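Local coordinates for protein predicted sugar phosphatases of the HAD superfamily (Cytophaga hutchinsonii, PDB 2HX1) that probably acts as a magnesium-dependent phosphatase of the haloacid dehalogenase (HAD) superfamily, with sugar phosphates as its likely substrates, at residues G23-Y28 with P33-T38; N29-G34 with H68-F73; R58-L63 with A109-S114; L139-F144 with N171-T176; T249-V252 with N256-I259. One frame throughout, in Å; residues are numbered along the deposited sequence. Where two conformers were deposited one is given.

Contact 1: G23-Y28 with P33-T38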
# COMPACT_ATOMS: atom_id res chain seq x y z
N GLY A 23 18.07 -11.11 -17.26
CA GLY A 23 17.64 -10.00 -18.11
C GLY A 23 18.76 -9.26 -18.79
O GLY A 23 18.50 -8.34 -19.58
N VAL A 24 19.99 -9.66 -18.48
CA VAL A 24 21.20 -8.98 -18.92
C VAL A 24 22.18 -9.98 -19.57
O VAL A 24 22.63 -9.78 -20.69
CB VAL A 24 21.89 -8.29 -17.73
CG1 VAL A 24 23.17 -7.58 -18.15
CG2 VAL A 24 20.90 -7.31 -17.03
N LEU A 25 22.52 -11.04 -18.85
CA LEU A 25 23.45 -12.07 -19.34
C LEU A 25 22.71 -13.30 -19.83
O LEU A 25 23.20 -14.02 -20.69
CB LEU A 25 24.41 -12.51 -18.24
CG LEU A 25 25.36 -11.49 -17.62
CD1 LEU A 25 26.22 -12.18 -16.57
CD2 LEU A 25 26.20 -10.79 -18.68
N LYS A 26 21.54 -13.55 -19.25
CA LYS A 26 20.76 -14.74 -19.55
C LYS A 26 19.29 -14.48 -19.27
O LYS A 26 18.94 -13.50 -18.61
CB LYS A 26 21.29 -15.93 -18.74
CG LYS A 26 21.19 -15.78 -17.23
CD LYS A 26 21.75 -17.02 -16.54
CE LYS A 26 21.62 -16.94 -15.03
NZ LYS A 26 21.88 -18.26 -14.38
N THR A 27 18.44 -15.37 -19.81
CA THR A 27 16.98 -15.26 -19.74
C THR A 27 16.41 -16.65 -19.51
O THR A 27 17.16 -17.58 -19.19
CB THR A 27 16.37 -14.71 -21.02
OG1 THR A 27 16.75 -15.54 -22.14
CG2 THR A 27 16.83 -13.29 -21.26
N TYR A 28 15.09 -16.79 -19.66
CA TYR A 28 14.42 -18.08 -19.42
C TYR A 28 15.02 -19.24 -20.23
O TYR A 28 15.16 -20.35 -19.72
CB TYR A 28 12.91 -18.00 -19.68
CG TYR A 28 12.52 -17.47 -21.02
CD1 TYR A 28 12.39 -16.11 -21.24
CD2 TYR A 28 12.24 -18.34 -22.07
CE1 TYR A 28 12.00 -15.62 -22.48
CE2 TYR A 28 11.85 -17.86 -23.33
CZ TYR A 28 11.73 -16.50 -23.52
OH TYR A 28 11.35 -16.02 -24.77
N PRO A 33 22.22 -14.81 -26.71
CA PRO A 33 23.19 -15.25 -27.75
C PRO A 33 24.30 -14.23 -27.96
O PRO A 33 24.02 -13.05 -28.10
CB PRO A 33 22.34 -15.38 -28.99
CG PRO A 33 20.93 -15.56 -28.47
CD PRO A 33 20.85 -14.72 -27.24
N GLY A 34 25.54 -14.68 -27.93
CA GLY A 34 26.70 -13.81 -28.14
C GLY A 34 27.36 -13.27 -26.88
O GLY A 34 28.46 -12.72 -26.94
N ILE A 35 26.72 -13.45 -25.72
CA ILE A 35 27.24 -12.85 -24.50
C ILE A 35 28.65 -13.31 -24.20
O ILE A 35 29.41 -12.59 -23.55
CB ILE A 35 26.32 -13.11 -23.26
CG1 ILE A 35 26.62 -12.10 -22.14
CG2 ILE A 35 26.47 -14.56 -22.78
CD1 ILE A 35 26.24 -10.71 -22.47
N GLU A 36 29.00 -14.51 -24.65
CA GLU A 36 30.40 -14.99 -24.59
C GLU A 36 31.42 -13.97 -25.11
O GLU A 36 32.47 -13.77 -24.52
CB GLU A 36 30.56 -16.30 -25.38
CG GLU A 36 29.96 -16.33 -26.83
CD GLU A 36 28.58 -16.97 -26.90
OE1 GLU A 36 27.58 -16.38 -26.44
N ASN A 37 31.09 -13.29 -26.19
CA ASN A 37 32.02 -12.28 -26.73
C ASN A 37 32.25 -11.12 -25.76
O ASN A 37 33.38 -10.60 -25.64
CB ASN A 37 31.55 -11.80 -28.11
CG ASN A 37 31.45 -12.95 -29.13
OD1 ASN A 37 32.35 -13.80 -29.23
ND2 ASN A 37 30.35 -13.00 -29.87
N THR A 38 31.22 -10.73 -25.02
CA THR A 38 31.39 -9.69 -24.01
C THR A 38 32.49 -10.09 -23.03
O THR A 38 33.35 -9.27 -22.68
CB THR A 38 30.11 -9.41 -23.23
OG1 THR A 38 29.14 -8.83 -24.10
CG2 THR A 38 30.40 -8.46 -22.10
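Ile35 turns its side chain onto Leu25 and the backbone around it, and each of its carbons finds something there. Ile35 CB lies 4.1 Å from Leu25 O. The CG2 branch comes a little nearer that same oxygen, with Ile35 CG2 and Leu25 O 3.9 Å apart. The other branch makes the apolar contact: CG1 extends opposite the backbone N (chi1 -161°), which brings Ile35 CG1 to 3.7 Å from Leu25 CD2. At the tip, Ile35 CD1 keeps to the same leucine methyl and is also 4.1 Å from Val24 O. The two side chains cross at about a right angle, and the CD2 methyl of the leucine meets both CG1 and CD1 of the isoleucine.

This is the chain just beyond strand 16-19, where Asp20 and Phe22 reach the magnesium ion; the short hairpin 26-27/30-31 probably corresponds to the flap of HAD enzymes, and Ile35 sits where the chain enters the next helix. Leu25 also packs on Phe19 of strand 16-19, and Ile35 on Val281. The loop before the hairpin is closed by a bond from Gly23 N to Lys26 O (2.9 Å). Gly34, with phi at 96°, makes the turn into the helix; a side chain there would run into the carbonyl O of Pro33.

Contact 2: N29-G34 with H68-F73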
# COMPACT_ATOMS: atom_id res chain seq x y z
N ASN A 29 15.40 -18.97 -21.47
CA ASN A 29 15.96 -20.01 -22.32
C ASN A 29 17.49 -19.98 -22.42
O ASN A 29 18.05 -20.25 -23.47
CB ASN A 29 15.30 -19.99 -23.71
CG ASN A 29 15.37 -18.63 -24.36
OD1 ASN A 29 16.21 -17.81 -24.00
ND2 ASN A 29 14.46 -18.37 -25.29
N GLY A 30 18.17 -19.62 -21.33
CA GLY A 30 19.62 -19.67 -21.27
C GLY A 30 20.34 -18.36 -21.56
O GLY A 30 19.76 -17.28 -21.48
N LEU A 31 21.62 -18.46 -21.89
CA LEU A 31 22.47 -17.31 -22.18
C LEU A 31 21.93 -16.48 -23.33
O LEU A 31 21.41 -17.05 -24.30
CB LEU A 31 23.89 -17.78 -22.55
CG LEU A 31 24.70 -18.55 -21.53
CD1 LEU A 31 26.05 -19.02 -22.12
CD2 LEU A 31 24.89 -17.70 -20.28
N LEU A 32 22.06 -15.16 -23.24
CA LEU A 32 21.76 -14.28 -24.37
C LEU A 32 22.73 -14.59 -25.49
O LEU A 32 23.93 -14.68 -25.26
CB LEU A 32 21.89 -12.80 -24.00
CG LEU A 32 20.58 -12.05 -23.74
CD1 LEU A 32 19.70 -12.78 -22.72
CD2 LEU A 32 20.90 -10.64 -23.30
N PRO A 33 22.22 -14.81 -26.71
CA PRO A 33 23.19 -15.25 -27.75
C PRO A 33 24.30 -14.23 -27.96
O PRO A 33 24.02 -13.05 -28.10
CB PRO A 33 22.34 -15.38 -28.99
CG PRO A 33 20.93 -15.56 -28.47
CD PRO A 33 20.85 -14.72 -27.24
N GLY A 34 25.54 -14.68 -27.93
CA GLY A 34 26.70 -13.81 -28.14
C GLY A 34 27.36 -13.27 -26.88
O GLY A 34 28.46 -12.72 -26.94
N HIS A 68 29.32 -22.40 -16.26
CA HIS A 68 30.20 -23.41 -16.88
C HIS A 68 29.42 -24.41 -17.72
O HIS A 68 29.78 -24.65 -18.86
CB HIS A 68 31.01 -24.16 -15.85
CG HIS A 68 31.88 -23.28 -15.03
ND1 HIS A 68 32.33 -23.62 -13.77
CD2 HIS A 68 32.36 -22.03 -15.27
CE1 HIS A 68 33.05 -22.63 -13.29
NE2 HIS A 68 33.09 -21.66 -14.18
N LYS A 69 28.32 -24.92 -17.18
CA LYS A 69 27.45 -25.84 -17.93
C LYS A 69 26.99 -25.22 -19.21
O LYS A 69 26.94 -25.91 -20.22
CB LYS A 69 26.21 -26.28 -17.13
CG LYS A 69 26.50 -27.26 -15.99
CD LYS A 69 25.19 -27.89 -15.48
CE LYS A 69 25.05 -27.82 -13.95
NZ LYS A 69 23.63 -28.02 -13.49
N LEU A 70 26.65 -23.93 -19.17
CA LEU A 70 26.19 -23.19 -20.35
C LEU A 70 27.36 -22.76 -21.28
O LEU A 70 27.14 -22.15 -22.33
CB LEU A 70 25.36 -21.98 -19.94
CG LEU A 70 24.03 -22.32 -19.23
CD1 LEU A 70 23.33 -21.10 -18.63
CD2 LEU A 70 23.10 -23.05 -20.19
N GLY A 71 28.58 -23.07 -20.88
CA GLY A 71 29.73 -22.87 -21.74
C GLY A 71 30.51 -21.60 -21.43
O GLY A 71 31.55 -21.37 -22.03
N LEU A 72 30.02 -20.80 -20.49
CA LEU A 72 30.73 -19.59 -20.09
C LEU A 72 31.75 -19.93 -19.00
O LEU A 72 31.47 -19.80 -17.81
CB LEU A 72 29.72 -18.54 -19.60
CG LEU A 72 29.81 -17.18 -20.22
CD1 LEU A 72 29.55 -17.32 -21.71
CD2 LEU A 72 28.80 -16.28 -19.56
N PHE A 73 32.93 -20.36 -19.41
CA PHE A 73 33.91 -20.89 -18.49
C PHE A 73 34.68 -19.83 -17.72
O PHE A 73 35.19 -20.11 -16.64
CB PHE A 73 34.86 -21.85 -19.21
CG PHE A 73 34.14 -22.99 -19.88
CD1 PHE A 73 33.48 -23.95 -19.11
CD2 PHE A 73 34.07 -23.08 -21.27
CE1 PHE A 73 32.78 -24.99 -19.71
CE2 PHE A 73 33.38 -24.13 -21.89
CZ PHE A 73 32.72 -25.10 -21.10
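A methyl group pressed against a carbonyl oxygen is the odd feature here: Leu31 CD1 stands 3.3 Å from Leu70 O, nearer than it comes to any carbon of the 68-73 segment. That oxygen belongs to the residue where helix 60-69 gives way to a turn, and Leu31 drives its side chain into the bend. The rest of the contact is apolar. Leu31 CD1 also meets Leu70 CB at 3.7 Å, and Leu31 CG lies almost as close, 3.8 Å from the same Leu70 CB. The second branch is looser, with Leu31 CD2 and Leu70 CD1 4.1 Å apart. Both leucines carry CG opposite their own carbonyl carbon (chi1 -62° in Leu31), and their side chains pass at a slant.

From further along the turn, Leu72 CD1 reaches Leu31 CD1 at 3.9 Å, so this single methyl is held between the carbonyl, the CB of Leu70 and the tip of Leu72. Leu72 is buried and packs in addition on Glu36 and Phe39 of helix 35-44, whereas Leu70 is exposed. On the hairpin side, Gly30 has a backbone shape in which a side chain would hit the carbonyl O of Asn29.

Gly71, at positive phi, sends its N back to His68 O (2.8 Å), and Leu72 then centres an inverse gamma turn. The hairpin, the probable HAD flap, thus lies against a helix C-terminus closed by a Schellman motif.

Contact 3: R58-L63 with A109-S114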
# COMPACT_ATOMS: atom_id res chain seq x y z
N ARG A 58 21.38 -20.63 -4.47
CA ARG A 58 22.56 -21.49 -4.63
C ARG A 58 23.77 -20.74 -4.07
O ARG A 58 23.73 -19.53 -3.94
CB ARG A 58 22.82 -21.77 -6.11
CG ARG A 58 22.05 -22.94 -6.68
CD ARG A 58 21.82 -22.83 -8.20
NE ARG A 58 20.66 -23.64 -8.58
CZ ARG A 58 19.41 -23.19 -8.66
NH1 ARG A 58 19.12 -21.92 -8.44
NH2 ARG A 58 18.43 -24.02 -9.00
N SER A 59 24.85 -21.47 -3.80
CA SER A 59 26.14 -20.86 -3.46
C SER A 59 26.75 -20.21 -4.69
O SER A 59 26.40 -20.56 -5.80
CB SER A 59 27.12 -21.92 -2.96
OG SER A 59 27.50 -22.83 -3.99
N PRO A 60 27.70 -19.27 -4.49
CA PRO A 60 28.45 -18.70 -5.63
C PRO A 60 29.13 -19.75 -6.52
O PRO A 60 29.13 -19.62 -7.74
CB PRO A 60 29.50 -17.82 -4.96
CG PRO A 60 28.86 -17.42 -3.67
CD PRO A 60 28.11 -18.66 -3.22
N GLU A 61 29.66 -20.79 -5.89
CA GLU A 61 30.28 -21.94 -6.58
C GLU A 61 29.31 -22.64 -7.52
O GLU A 61 29.66 -22.97 -8.64
CB GLU A 61 30.84 -22.97 -5.55
CG GLU A 61 31.82 -22.36 -4.47
CD GLU A 61 31.13 -21.90 -3.13
OE1 GLU A 61 31.03 -22.73 -2.17
OE2 GLU A 61 30.73 -20.72 -3.02
N GLN A 62 28.08 -22.86 -7.05
CA GLN A 62 27.00 -23.46 -7.86
C GLN A 62 26.46 -22.51 -8.90
O GLN A 62 26.15 -22.93 -9.99
CB GLN A 62 25.84 -23.95 -6.96
CG GLN A 62 26.16 -25.23 -6.17
CD GLN A 62 25.06 -25.62 -5.14
OE1 GLN A 62 24.63 -24.80 -4.29
NE2 GLN A 62 24.60 -26.88 -5.23
N LEU A 63 26.37 -21.22 -8.57
CA LEU A 63 26.01 -20.21 -9.56
C LEU A 63 27.03 -20.17 -10.69
O LEU A 63 26.64 -20.08 -11.86
CB LEU A 63 25.90 -18.83 -8.88
CG LEU A 63 24.79 -18.59 -7.85
CD1 LEU A 63 25.00 -17.20 -7.20
CD2 LEU A 63 23.46 -18.67 -8.56
N ALA A 109 19.08 -24.85 0.51
CA ALA A 109 19.40 -24.71 1.93
C ALA A 109 20.84 -25.11 2.28
O ALA A 109 21.34 -24.70 3.32
CB ALA A 109 18.45 -25.55 2.72
N ASN A 110 21.48 -25.91 1.43
CA ASN A 110 22.82 -26.48 1.71
C ASN A 110 23.92 -25.46 1.99
O ASN A 110 24.72 -25.60 2.93
CB ASN A 110 23.24 -27.40 0.55
CG ASN A 110 22.68 -28.84 0.69
OD1 ASN A 110 22.24 -29.27 1.77
ND2 ASN A 110 22.73 -29.59 -0.42
N TYR A 111 23.95 -24.41 1.18
CA TYR A 111 24.90 -23.31 1.36
C TYR A 111 24.84 -22.67 2.74
O TYR A 111 25.84 -22.12 3.22
CB TYR A 111 24.60 -22.23 0.31
CG TYR A 111 25.51 -21.00 0.32
CD1 TYR A 111 26.91 -21.12 0.31
CD2 TYR A 111 24.96 -19.72 0.25
CE1 TYR A 111 27.76 -19.98 0.27
CE2 TYR A 111 25.78 -18.57 0.20
CZ TYR A 111 27.17 -18.70 0.22
OH TYR A 111 27.94 -17.56 0.18
N LEU A 112 23.67 -22.68 3.38
CA LEU A 112 23.53 -21.98 4.68
C LEU A 112 23.85 -22.89 5.87
O LEU A 112 23.99 -22.40 7.00
CB LEU A 112 22.14 -21.35 4.83
CG LEU A 112 21.80 -20.19 3.88
CD1 LEU A 112 20.33 -19.78 4.08
CD2 LEU A 112 22.70 -19.01 4.11
N VAL A 113 23.98 -24.19 5.62
CA VAL A 113 24.35 -25.16 6.67
C VAL A 113 25.62 -24.69 7.42
O VAL A 113 26.58 -24.18 6.80
CB VAL A 113 24.55 -26.56 6.03
CG1 VAL A 113 25.29 -27.52 6.93
CG2 VAL A 113 23.18 -27.13 5.62
N SER A 114 25.60 -24.80 8.75
CA SER A 114 26.74 -24.39 9.56
C SER A 114 26.70 -25.03 10.96
O SER A 114 25.73 -25.70 11.31
CB SER A 114 26.80 -22.86 9.67
OG SER A 114 25.68 -22.36 10.36
O HOH W 1 23.16 -24.29 -1.93
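Tyr111 swings its ring opposite its backbone N (chi1 -179°), laying it over Ser59, whose OG is turned between its own N and carbonyl carbon (chi1 67°) to face the helix it caps. Ser59 CA sits over the ring centre, 3.9 Å from the centroid in a CH-pi contact, and Ser59 CB comes to 3.4 Å from Tyr111 CD1. Toward the phenol end, Pro60 CD lies 3.6 Å from Tyr111 CZ.

The serine is fixed by a capping box: Gln62 N donates to Ser59 OG at 3.1 Å, while Gln62 OE1 receives a weak bond from Ser59 N. Lys88 makes a cation-pi contact with the tyrosine ring and bonds to Tyr111 O. An alanine in place of Tyr111 would remove the ring and is likely to leave a gap over Ser59 and Pro60, with Lys88 keeping at most its bond to the backbone O.

The contact joins the start of helix 60-69, in the HAD core, to the end of helix 106-110, probably in the cap. Across it the ring supplies the direct contact, while the polar link depends on one water, donating to Gln62 OE1 (2.8 Å) and accepting from Tyr111 N.

Contact 4: L139-F144 with N171-T176. With EDO (1,2-ethanediol), chain N.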
# COMPACT_ATOMS: atom_id res chain seq x y z
N LEU A 139 14.08 -19.04 0.30
CA LEU A 139 15.24 -19.32 -0.58
C LEU A 139 14.86 -19.62 -2.04
O LEU A 139 15.61 -19.27 -2.96
CB LEU A 139 16.07 -20.50 -0.06
CG LEU A 139 16.71 -20.36 1.33
CD1 LEU A 139 17.18 -21.71 1.77
CD2 LEU A 139 17.88 -19.36 1.29
N ASP A 140 13.74 -20.31 -2.23
CA ASP A 140 13.32 -20.77 -3.56
C ASP A 140 11.79 -20.92 -3.56
O ASP A 140 11.20 -21.30 -2.57
CB ASP A 140 14.03 -22.09 -3.88
CG ASP A 140 14.03 -22.43 -5.37
OD1 ASP A 140 12.95 -22.64 -5.93
OD2 ASP A 140 15.12 -22.51 -5.98
N ASP A 141 11.14 -20.59 -4.68
CA ASP A 141 9.69 -20.77 -4.81
C ASP A 141 9.29 -22.24 -4.94
O ASP A 141 8.14 -22.62 -4.62
CB ASP A 141 9.15 -19.97 -6.00
CG ASP A 141 9.78 -20.41 -7.32
OD1 ASP A 141 10.97 -20.12 -7.50
OD2 ASP A 141 9.08 -21.03 -8.16
N GLU A 142 10.23 -23.09 -5.35
CA GLU A 142 9.96 -24.52 -5.49
C GLU A 142 10.40 -25.31 -4.26
O GLU A 142 11.20 -24.83 -3.48
CB GLU A 142 10.68 -25.07 -6.72
CG GLU A 142 10.10 -24.55 -8.00
CD GLU A 142 10.85 -25.03 -9.24
OE1 GLU A 142 12.09 -25.23 -9.17
OE2 GLU A 142 10.19 -25.18 -10.28
N GLY A 143 9.88 -26.53 -4.12
CA GLY A 143 10.39 -27.47 -3.14
C GLY A 143 9.47 -27.71 -1.98
O GLY A 143 9.79 -28.48 -1.08
N PHE A 144 8.31 -27.05 -1.99
CA PHE A 144 7.36 -27.20 -0.90
C PHE A 144 5.92 -27.02 -1.37
O PHE A 144 5.66 -26.43 -2.42
CB PHE A 144 7.69 -26.23 0.23
CG PHE A 144 7.61 -24.78 -0.16
CD1 PHE A 144 8.70 -24.16 -0.76
CD2 PHE A 144 6.46 -24.04 0.11
CE1 PHE A 144 8.63 -22.82 -1.16
CE2 PHE A 144 6.36 -22.72 -0.24
CZ PHE A 144 7.46 -22.08 -0.90
N ASN A 171 9.30 -9.77 -7.95
CA ASN A 171 8.15 -10.58 -7.54
C ASN A 171 7.86 -11.72 -8.47
O ASN A 171 7.29 -12.69 -8.04
CB ASN A 171 6.89 -9.74 -7.46
CG ASN A 171 6.87 -8.88 -6.27
OD1 ASN A 171 7.44 -9.23 -5.23
ND2 ASN A 171 6.21 -7.73 -6.39
N THR A 172 8.18 -11.57 -9.76
CA THR A 172 8.03 -12.65 -10.74
C THR A 172 9.28 -12.78 -11.60
O THR A 172 10.08 -11.86 -11.67
CB THR A 172 6.87 -12.42 -11.70
OG1 THR A 172 7.13 -11.25 -12.49
CG2 THR A 172 5.56 -12.28 -10.94
N TYR A 173 9.43 -13.93 -12.26
CA TYR A 173 10.43 -14.12 -13.31
C TYR A 173 9.79 -14.68 -14.59
O TYR A 173 8.80 -15.42 -14.52
CB TYR A 173 11.56 -15.05 -12.85
CG TYR A 173 11.21 -16.49 -12.39
CD1 TYR A 173 10.84 -16.75 -11.08
CD2 TYR A 173 11.32 -17.60 -13.25
CE1 TYR A 173 10.54 -18.02 -10.62
CE2 TYR A 173 11.03 -18.92 -12.79
CZ TYR A 173 10.64 -19.11 -11.46
OH TYR A 173 10.33 -20.36 -10.93
N PRO A 174 10.34 -14.32 -15.76
CA PRO A 174 9.85 -14.94 -16.97
C PRO A 174 10.18 -16.42 -17.01
O PRO A 174 11.29 -16.81 -16.66
CB PRO A 174 10.61 -14.21 -18.07
CG PRO A 174 11.18 -12.98 -17.45
CD PRO A 174 11.41 -13.34 -16.03
N LEU A 175 9.20 -17.22 -17.42
CA LEU A 175 9.30 -18.68 -17.51
C LEU A 175 9.37 -19.13 -18.98
O LEU A 175 10.16 -20.01 -19.36
CB LEU A 175 8.09 -19.30 -16.83
CG LEU A 175 8.19 -20.77 -16.44
CD1 LEU A 175 9.45 -21.04 -15.60
CD2 LEU A 175 6.91 -21.21 -15.69
N THR A 176 8.53 -18.53 -19.79
CA THR A 176 8.55 -18.72 -21.22
C THR A 176 8.44 -17.34 -21.84
O THR A 176 8.48 -16.33 -21.14
CB THR A 176 7.35 -19.60 -21.70
OG1 THR A 176 6.12 -18.87 -21.53
CG2 THR A 176 7.28 -20.92 -20.92
C1 EDO N . 13.58 -23.05 -11.01
O1 EDO N . 12.70 -22.04 -11.53
C2 EDO N . 14.05 -22.66 -9.62
O2 EDO N . 13.16 -21.69 -9.02
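Tyr173 OH gives its proton to Asp141 OD2 at 3.1 Å, the one direct bond between the two segments. The hydroxyl arrives on the syn side of the carboxylate, 26° out of its plane. In both residues CG lies between the backbone N and the carbonyl carbon (chi1 61° in Asp141, 59° in Tyr173), which sets carboxylate and phenol to meet from opposite directions. Tyr173 OH also accepts from O1 of a bound 1,2-ethanediol (EDO O1, 3.0 Å). The other end of the diol donates to Asp140, EDO O2 to Asp140 OD1 being 3.2 Å, so the small molecule, probably from the crystallisation liquor, bridges the two segments a second time. EDO O2 also lies 3.1 Å from Asp141 OD1. Glu142 adds its end to the wall around it, with Glu142 OE1 3.2 Å from EDO C1.

Segment 139-144 is the loop leaving strand 133-138 of the five-stranded parallel sheet, which is probably the cap of this HAD enzyme; Tyr173 lies on the hairpin 172-174/180-182. A bound HEPES buffer molecule lies about 4 Å from the tyrosine side chain, consistent with a pocket between cap and core.

One shell out, Asp140 OD1 also accepts from Glu142 N at 2.8 Å through its anti lone pair, an Asx turn that shapes the loop bearing Asp140, Asp141 and Glu142. Asp141 O accepts a hydrogen bond from Trp146 NE1, and the backbone of Tyr173 is paired with Ala181 in the hairpin. Phe147 of the second subunit packs on both Asp141 and Glu142.

Contact 5: T249-V252 with N256-I259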
# COMPACT_ATOMS: atom_id res chain seq x y z
N THR A 249 25.53 3.85 -14.06
CA THR A 249 24.60 2.81 -14.38
C THR A 249 24.23 2.76 -15.87
O THR A 249 24.03 3.78 -16.51
CB THR A 249 23.30 2.96 -13.52
OG1 THR A 249 22.71 4.26 -13.76
CG2 THR A 249 23.63 2.78 -12.05
N ALA A 250 24.08 1.54 -16.38
CA ALA A 250 23.61 1.33 -17.74
C ALA A 250 22.39 0.45 -17.70
O ALA A 250 22.45 -0.70 -17.23
CB ALA A 250 24.72 0.71 -18.62
N LEU A 251 21.27 1.00 -18.13
CA LEU A 251 20.04 0.24 -18.36
C LEU A 251 20.15 -0.50 -19.69
O LEU A 251 20.30 0.12 -20.75
CB LEU A 251 18.82 1.16 -18.45
CG LEU A 251 17.50 0.38 -18.63
CD1 LEU A 251 17.14 -0.43 -17.35
CD2 LEU A 251 16.36 1.29 -19.02
N VAL A 252 20.03 -1.82 -19.63
CA VAL A 252 19.84 -2.62 -20.85
C VAL A 252 18.37 -2.93 -21.09
O VAL A 252 17.55 -2.92 -20.16
CB VAL A 252 20.66 -3.89 -20.89
CG1 VAL A 252 22.11 -3.53 -21.06
CG2 VAL A 252 20.41 -4.76 -19.66
N ASN A 256 13.45 -6.76 -17.95
CA ASN A 256 12.24 -6.16 -17.39
C ASN A 256 11.85 -4.82 -17.97
O ASN A 256 10.70 -4.46 -17.89
CB ASN A 256 12.34 -5.97 -15.87
CG ASN A 256 12.25 -7.29 -15.08
OD1 ASN A 256 11.64 -8.28 -15.51
ND2 ASN A 256 12.87 -7.29 -13.90
N THR A 257 12.79 -4.03 -18.45
CA THR A 257 12.42 -2.71 -18.99
C THR A 257 12.40 -2.85 -20.51
O THR A 257 13.43 -2.94 -21.14
CB THR A 257 13.37 -1.58 -18.51
OG1 THR A 257 13.59 -1.68 -17.10
CG2 THR A 257 12.78 -0.19 -18.79
N ARG A 258 11.21 -2.95 -21.10
CA ARG A 258 11.09 -3.06 -22.55
C ARG A 258 11.28 -1.69 -23.18
O ARG A 258 10.97 -0.66 -22.55
CB ARG A 258 9.72 -3.64 -22.91
CG ARG A 258 9.51 -5.06 -22.34
CD ARG A 258 8.39 -5.85 -23.02
NE ARG A 258 7.38 -4.97 -23.62
CZ ARG A 258 7.08 -4.90 -24.93
NH1 ARG A 258 7.70 -5.68 -25.83
NH2 ARG A 258 6.14 -4.05 -25.34
N ILE A 259 11.79 -1.67 -24.41
CA ILE A 259 12.09 -0.41 -25.10
C ILE A 259 10.89 0.57 -25.20
O ILE A 259 11.05 1.78 -25.02
CB ILE A 259 12.75 -0.66 -26.50
CG1 ILE A 259 13.28 0.63 -27.11
CG2 ILE A 259 11.79 -1.27 -27.47
CD1 ILE A 259 14.16 0.42 -28.33
O HOH W 2 15.30 -4.37 -19.90
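Val252, at the end of its strand, and Thr257, in the loop that follows, come back beside each other with their CA atoms 7.7 Å apart. The two carbonyl oxygens, both acceptors, are 4.2 Å apart (Val252 O to Thr257 O). One water donates to each, at 2.7 Å from Val252 O and 2.7 Å from Thr257 O, so it bridges strand end and loop.

Beside this water bridge the side chains meet more directly. Leu251 holds its CG opposite the backbone N (chi1 -177°), which carries the branch point to the threonine side, and chi2 of 68° spreads the two methyls over it. Leu251 CD1 rests 3.8 Å from Thr257 OG1, and Leu251 CD2 lies 3.9 Å from Thr257 CG2, so the fork of the leucine meets the fork of the threonine, branch to branch, while the side chains as a whole cross at about a right angle.

Strand 248-252 belongs to the parallel core sheet, where it lies between 228-232 and 275-277, as in the Rossmann-like core of the HAD superfamily. The neighbouring strand 228-232 leads into Asp233, a magnesium ligand, and both ends of that residue are held from this loop: its carbonyl O by the hydroxyl of Thr257 and its OD2 by the backbone N of Asn256. An alanine in place of Leu251 would take away the two methyls that lie on Thr257 and would probably leave a gap beside its side chain. Leu251 also packs on Ile239 of helix 235-245 and on Pro273.

From the N terminus, contact 1 closes a short loop around the hairpin after the first core strand. Contact 2 starts where it ends, sharing Pro33 and Gly34, and closes the long excursion through helix 35-44, strand 48-53 and helix 60-69. Contact 3 crosses contact 2 along the chain: it closes the stretch from the start of that helix to helix 106-110, probably joining core to cap. Contact 4, in series, closes the stretch through helix 146-159 and strand 164-167; Leu139 packs on Ala109 and Leu112 of contact 3, and Pro174 and Leu175 meet Tyr28 of contact 1. Contact 5 closes a tight loop back in the core sheet, where Val252 packs against Val24 of contact 1.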